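Local coordinates for glutathione S-transferase (Pseudomonas fluorescens, PDB 3M3M), which binds glutathione and probably transfers it to electrophilic substrates, at residues 58-61 / 65-68; 17-22 / 27-32. All blocks are in the same frame, centred on the assembly; numbering follows the deposited sequence.

Both contacts belong to the thioredoxin-like N-terminal part of the chain and end on the same four-stranded sheet. From the N terminus, strand 4-8 leads into helix 13-24, and interaction 2 (17-22 / 27-32) closes the short loop by which the chain turns back from that helix into edge strand 29-33. Interaction 1 (58-61 / 65-68) follows in series, without nesting or crossing: it closes the hairpin whose second strand, 65-67, forms the other edge. Strands 4-8 and 57-60 lie between. Their centres are about 11 Å apart, and the two contacts do not touch; interaction 2 fastens a helix to the sheet, while interaction 1 pairs the hairpin strands, after which Glu68 meets the glutathione.

Interaction 1: 58-61 / 65-68; sequences LELE and CLWE. With NA (sodium ion), chain C; GSH (glutathione), chain B.
Leu58 and Leu66 face each other as an antiparallel hydrogen-bonded pair, Leu58 N reaching Leu66 O at 2.8 Å with an N-H...O angle of 175°, and Leu66 N returning an equally short bond to Leu58 O. Next along, Glu59 and Cys65 make the non-hydrogen-bonded pair. The Glu59 chain runs past the thiol: its CB lies 3.9 Å from Cys65 SG, CG stays alongside the same sulfur, and OE1 at the tip passes near it but is hydrogen-bonded to Tyr7 and salt-bridged to Lys49. On the Leu58-Leu66 face, Leu60 CD1 meets Leu66 CD1 at 4.2 Å, and Phe75 of helix 69-77 packs on all three leucines. Beyond the strand the chain reaches Glu68, whose side chain bends at CG (chi2 -64°) and presents OE1 to two partners. That oxygen accepts a hydrogen bond from glutathione N1 at 2.7 Å and binds the sodium ion at 2.9 Å; glutathione O12 binds the same ion at 2.8 Å, and Asn70 belongs to this sodium site. An alanine here would remove the carboxylate, and the ligand's amino group and the sodium ion would probably each lose an anionic partner. Glu68 is the N-cap residue of helix 69-77; with Ser69 OG it binds the gamma-glutamyl end of glutathione, as in the thioredoxin-like domain of GSTs.

Interaction 2: 17-22 / 27-32; sequences KIKLML and LPYEWQ
Tyr29 has its CG between the backbone N and the carbonyl carbon (chi1 59°), which sets the ring against Leu22, whose CG sits beside the backbone N and sends its two methyl groups to different partners. CD1 lies over one face of the Tyr29 ring, 4.0 Å from the centroid and 24° off the normal, a CH-pi contact displaced toward the rim. Leu22 CB adds a second touch at Tyr29 CD2, 3.7 Å away, and the two side chains meet at a slant. The other methyl, CD2, turns to Leu27, approaching its CB at 3.9 Å, with the two leucine side chains at about a right angle. Backbone joins the same corner: Leu27 N donates to Leu22 O at 2.9 Å, which ties the loop leading into the strand to the helix.

One turn earlier, Lys19 contributes the aliphatic root of its side chain. Its CB rests 3.9 Å from Trp31 CZ3 in an oblique approach, while CG passes Tyr29 OH at 4.0 Å. From there the extended chain carries NZ away to a salt bridge with Asp202 and hydrogen bonds to the carbonyls of Pro199 and Met200, near the end of the modelled chain. The Tyr29 hydroxyl is hydrogen-bonded to Asn23 ND2 on the same helix, so helix 13-24 meets the tyrosine both over a ring face and at its hydroxyl. Trp31 also stacks on Tyr10, and both Leu22 and Trp31 touch Val6 of the neighbouring strand. The helix and strand segments run nearly antiparallel, at 164°, as expected for the right-handed beta-alpha-beta unit that opens the thioredoxin-like fold of GST N-terminal domains.

Interaction 1: 58-61 / 65-68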
loop_
_atom_site.group_PDB
_atom_site.type_symbol
_atom_site.label_atom_id
_atom_site.label_comp_id
_atom_site.label_asym_id
_atom_site.label_seq_id
_atom_site.Cartn_x
_atom_site.Cartn_y
_atom_site.Cartn_z
ATOM N N LEU A 58 -5.338 -3.125 12.511
ATOM C CA LEU A 58 -6.721 -3.628 12.352
ATOM C C LEU A 58 -7.048 -4.257 13.693
ATOM O O LEU A 58 -6.348 -5.159 14.183
ATOM C CB LEU A 58 -6.823 -4.683 11.257
ATOM C CG LEU A 58 -8.214 -5.328 11.133
ATOM C CD1 LEU A 58 -9.150 -4.288 10.625
ATOM C CD2 LEU A 58 -8.263 -6.491 10.147
ATOM N N GLU A 59 -8.114 -3.745 14.312
ATOM C CA GLU A 59 -8.532 -4.297 15.600
ATOM C C GLU A 59 -9.840 -5.064 15.405
ATOM O O GLU A 59 -10.786 -4.562 14.790
ATOM C CB GLU A 59 -8.749 -3.149 16.599
ATOM C CG GLU A 59 -9.344 -3.667 17.954
ATOM C CD GLU A 59 -9.578 -2.460 18.874
ATOM O OE1 GLU A 59 -8.649 -1.736 19.114
ATOM O OE2 GLU A 59 -10.696 -2.251 19.369
ATOM N N LEU A 60 -9.854 -6.312 15.862
ATOM C CA LEU A 60 -11.012 -7.217 15.724
ATOM C C LEU A 60 -11.935 -7.068 16.930
ATOM O O LEU A 60 -11.597 -6.446 17.936
ATOM C CB LEU A 60 -10.533 -8.694 15.627
ATOM C CG LEU A 60 -9.339 -8.898 14.622
ATOM C CD1 LEU A 60 -8.871 -10.372 14.659
ATOM C CD2 LEU A 60 -9.679 -8.457 13.152
ATOM N N GLU A 61 -13.101 -7.702 16.821
ATOM C CA GLU A 61 -14.140 -7.539 17.847
ATOM C C GLU A 61 -13.712 -7.959 19.239
ATOM O O GLU A 61 -14.113 -7.330 20.216
ATOM C CB GLU A 61 -15.373 -8.315 17.359
ATOM C CG GLU A 61 -16.698 -7.866 17.928
ATOM C CD GLU A 61 -17.905 -8.548 17.196
ATOM O OE1 GLU A 61 -17.800 -8.853 15.971
ATOM O OE2 GLU A 61 -18.950 -8.785 17.852
ATOM N N CYS A 65 -5.342 -7.125 17.919
ATOM C CA CYS A 65 -4.858 -6.103 16.978
ATOM C C CYS A 65 -3.824 -6.729 16.060
ATOM O O CYS A 65 -2.895 -7.358 16.570
ATOM C CB CYS A 65 -4.172 -4.956 17.713
ATOM S SG CYS A 65 -5.421 -3.898 18.504
ATOM N N LEU A 66 -4.023 -6.588 14.735
ATOM C CA LEU A 66 -3.086 -7.140 13.736
ATOM C C LEU A 66 -2.449 -5.888 13.097
ATOM O O LEU A 66 -3.129 -4.892 12.812
ATOM C CB LEU A 66 -3.864 -7.914 12.646
ATOM C CG LEU A 66 -4.750 -9.070 13.245
ATOM C CD1 LEU A 66 -5.649 -9.565 12.145
ATOM C CD2 LEU A 66 -3.829 -10.143 13.739
ATOM N N TRP A 67 -1.146 -5.949 12.889
ATOM C CA TRP A 67 -0.483 -4.849 12.250
ATOM C C TRP A 67 0.399 -5.409 11.092
ATOM O O TRP A 67 0.408 -6.638 10.883
ATOM C CB TRP A 67 0.316 -4.007 13.291
ATOM C CG TRP A 67 1.082 -4.790 14.337
ATOM C CD1 TRP A 67 0.627 -5.216 15.592
ATOM C CD2 TRP A 67 2.489 -5.096 14.314
ATOM N NE1 TRP A 67 1.667 -5.830 16.291
ATOM C CE2 TRP A 67 2.793 -5.775 15.524
ATOM C CE3 TRP A 67 3.528 -4.833 13.394
ATOM C CZ2 TRP A 67 4.084 -6.200 15.830
ATOM C CZ3 TRP A 67 4.824 -5.307 13.677
ATOM C CH2 TRP A 67 5.064 -6.021 14.862
ATOM N N GLU A 68 1.054 -4.486 10.385
ATOM C CA GLU A 68 1.642 -4.630 9.066
ATOM C C GLU A 68 0.526 -4.674 8.004
ATOM O O GLU A 68 -0.158 -5.566 7.922
ATOM C CB GLU A 68 2.560 -5.829 8.978
ATOM C CG GLU A 68 3.856 -5.645 9.754
ATOM C CD GLU A 68 4.732 -4.535 9.238
ATOM O OE1 GLU A 68 4.840 -4.390 8.053
ATOM O OE2 GLU A 68 5.340 -3.939 10.066
HETATM NA NA NA C . 3.363 -4.593 5.584
HETATM N N1 GSH B . 5.729 -1.991 7.259
HETATM C CA1 GSH B . 4.562 -1.174 7.776
HETATM C C1 GSH B . 3.257 -1.507 7.046
HETATM O O11 GSH B . 2.185 -1.449 7.716
HETATM O O12 GSH B . 3.310 -1.763 5.812
HETATM C CB1 GSH B . 4.975 0.318 7.554
HETATM C CG1 GSH B . 3.832 1.148 8.048
HETATM C CD1 GSH B . 4.260 2.622 8.207
HETATM O OE1 GSH B . 5.549 3.031 7.881
HETATM N N2 GSH B . 3.380 3.557 8.674
HETATM C CA2 GSH B . 3.793 4.953 8.807
HETATM C C2 GSH B . 3.816 5.248 10.243
HETATM O O2 GSH B . 2.855 4.725 10.997
HETATM C CB2 GSH B . 2.714 5.801 8.083
HETATM S SG2 GSH B . 2.682 5.411 6.239
HETATM N N3 GSH B . 4.780 5.993 10.759
HETATM C CA3 GSH B . 4.696 6.324 12.192
HETATM C C3 GSH B . 6.043 6.289 12.892
HETATM O O31 GSH B . 6.209 6.904 13.990
HETATM O O32 GSH B . 6.962 5.615 12.398
#

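Interaction 2: 17-22 / 27-32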
loop_
_atom_site.group_PDB
_atom_site.type_symbol
_atom_site.label_atom_id
_atom_site.label_comp_id
_atom_site.label_asym_id
_atom_site.label_seq_id
_atom_site.Cartn_x
_atom_site.Cartn_y
_atom_site.Cartn_z
ATOM N N LYS A 17 -4.213 0.825 1.467
ATOM C CA LYS A 17 -4.366 -0.576 1.155
ATOM C C LYS A 17 -5.514 -1.221 1.905
ATOM O O LYS A 17 -6.255 -2.016 1.286
ATOM C CB LYS A 17 -3.109 -1.387 1.631
ATOM C CG LYS A 17 -1.833 -1.033 0.883
ATOM C CD LYS A 17 -0.629 -1.577 1.651
ATOM C CE LYS A 17 0.655 -1.114 0.976
ATOM N NZ LYS A 17 1.893 -1.639 1.701
ATOM N N ILE A 18 -5.698 -0.868 3.187
ATOM C CA ILE A 18 -6.718 -1.505 4.026
ATOM C C ILE A 18 -8.118 -0.895 3.722
ATOM O O ILE A 18 -9.119 -1.645 3.616
ATOM C CB ILE A 18 -6.351 -1.352 5.488
ATOM C CG1 ILE A 18 -4.868 -1.833 5.740
ATOM C CG2 ILE A 18 -7.309 -2.188 6.335
ATOM C CD1 ILE A 18 -4.496 -3.184 5.053
ATOM N N LYS A 19 -8.170 0.408 3.525
ATOM C CA LYS A 19 -9.474 1.042 3.078
ATOM C C LYS A 19 -9.918 0.339 1.786
ATOM O O LYS A 19 -11.094 -0.053 1.623
ATOM C CB LYS A 19 -9.250 2.548 2.810
ATOM C CG LYS A 19 -10.585 3.206 2.307
ATOM C CD LYS A 19 -10.320 4.618 1.756
ATOM C CE LYS A 19 -11.674 5.181 1.153
ATOM N NZ LYS A 19 -11.448 6.623 0.694
ATOM N N LEU A 20 -8.993 0.257 0.819
ATOM C CA LEU A 20 -9.373 -0.383 -0.469
ATOM C C LEU A 20 -9.830 -1.837 -0.301
ATOM O O LEU A 20 -10.900 -2.244 -0.803
ATOM C CB LEU A 20 -8.128 -0.353 -1.410
ATOM C CG LEU A 20 -8.360 -0.923 -2.839
ATOM C CD1 LEU A 20 -9.738 -0.352 -3.559
ATOM C CD2 LEU A 20 -7.093 -0.531 -3.689
HETATM N N MSE A 21 -9.033 -2.620 0.455
HETATM C CA MSE A 21 -9.435 -4.046 0.669
HETATM C C MSE A 21 -10.802 -4.223 1.370
HETATM O O MSE A 21 -11.624 -5.028 0.898
HETATM C CB MSE A 21 -8.359 -4.708 1.495
HETATM C CG MSE A 21 -8.572 -6.193 1.828
HETATM SE SE MSE A 21 -8.040 -7.312 0.256
HETATM C CE MSE A 21 -9.637 -7.211 -0.907
ATOM N N LEU A 22 -11.046 -3.435 2.416
ATOM C CA LEU A 22 -12.329 -3.513 3.098
ATOM C C LEU A 22 -13.498 -3.199 2.142
ATOM O O LEU A 22 -14.551 -3.925 2.159
ATOM C CB LEU A 22 -12.335 -2.612 4.359
ATOM C CG LEU A 22 -11.393 -3.127 5.487
ATOM C CD1 LEU A 22 -11.169 -1.926 6.413
ATOM C CD2 LEU A 22 -12.081 -4.303 6.207
ATOM N N LEU A 27 -16.782 -5.164 3.436
ATOM C CA LEU A 27 -16.741 -5.430 4.883
ATOM C C LEU A 27 -16.929 -4.141 5.715
ATOM O O LEU A 27 -16.366 -3.098 5.386
ATOM C CB LEU A 27 -15.437 -6.088 5.293
ATOM C CG LEU A 27 -15.017 -7.352 4.567
ATOM C CD1 LEU A 27 -13.573 -7.729 4.923
ATOM C CD2 LEU A 27 -15.983 -8.464 4.978
ATOM N N PRO A 28 -17.721 -4.220 6.791
ATOM C CA PRO A 28 -18.050 -2.987 7.480
ATOM C C PRO A 28 -16.915 -2.653 8.421
ATOM O O PRO A 28 -16.294 -3.542 8.909
ATOM C CB PRO A 28 -19.302 -3.359 8.336
ATOM C CG PRO A 28 -19.178 -4.824 8.545
ATOM C CD PRO A 28 -18.577 -5.350 7.213
ATOM N N TYR A 29 -16.656 -1.361 8.574
ATOM C CA TYR A 29 -15.561 -0.926 9.504
ATOM C C TYR A 29 -15.778 0.398 10.151
ATOM O O TYR A 29 -16.427 1.306 9.544
ATOM C CB TYR A 29 -14.193 -0.930 8.753
ATOM C CG TYR A 29 -14.146 -0.028 7.563
ATOM C CD1 TYR A 29 -13.528 1.270 7.686
ATOM C CD2 TYR A 29 -14.640 -0.459 6.273
ATOM C CE1 TYR A 29 -13.485 2.124 6.560
ATOM C CE2 TYR A 29 -14.578 0.368 5.170
ATOM C CZ TYR A 29 -13.982 1.671 5.333
ATOM O OH TYR A 29 -13.946 2.509 4.262
ATOM N N GLU A 30 -15.090 0.599 11.277
ATOM C CA GLU A 30 -14.982 1.910 11.834
ATOM C C GLU A 30 -13.503 2.382 11.519
ATOM O O GLU A 30 -12.616 1.555 11.528
ATOM C CB GLU A 30 -15.155 1.754 13.348
ATOM C CG GLU A 30 -14.863 3.043 14.134
ATOM C CD GLU A 30 -15.038 2.879 15.686
ATOM O OE1 GLU A 30 -15.476 1.776 16.169
ATOM O OE2 GLU A 30 -14.719 3.884 16.368
ATOM N N TRP A 31 -13.337 3.644 11.244
ATOM C CA TRP A 31 -11.984 4.207 10.983
ATOM C C TRP A 31 -11.663 5.176 12.099
ATOM O O TRP A 31 -12.424 6.141 12.318
ATOM C CB TRP A 31 -11.947 4.886 9.622
ATOM C CG TRP A 31 -10.550 5.304 9.182
ATOM C CD1 TRP A 31 -9.856 6.482 9.474
ATOM C CD2 TRP A 31 -9.736 4.574 8.256
ATOM N NE1 TRP A 31 -8.632 6.504 8.770
ATOM C CE2 TRP A 31 -8.527 5.342 8.034
ATOM C CE3 TRP A 31 -9.909 3.353 7.584
ATOM C CZ2 TRP A 31 -7.474 4.893 7.176
ATOM C CZ3 TRP A 31 -8.861 2.921 6.672
ATOM C CH2 TRP A 31 -7.678 3.697 6.493
ATOM N N GLN A 32 -10.561 4.930 12.805
ATOM C CA GLN A 32 -10.083 5.867 13.825
ATOM C C GLN A 32 -8.897 6.625 13.246
ATOM O O GLN A 32 -7.854 5.998 13.000
ATOM C CB GLN A 32 -9.732 5.107 15.095
ATOM C CG GLN A 32 -9.007 5.966 16.157
ATOM C CD GLN A 32 -9.856 7.112 16.654
ATOM O OE1 GLN A 32 -10.888 6.865 17.260
ATOM N NE2 GLN A 32 -9.445 8.389 16.359
#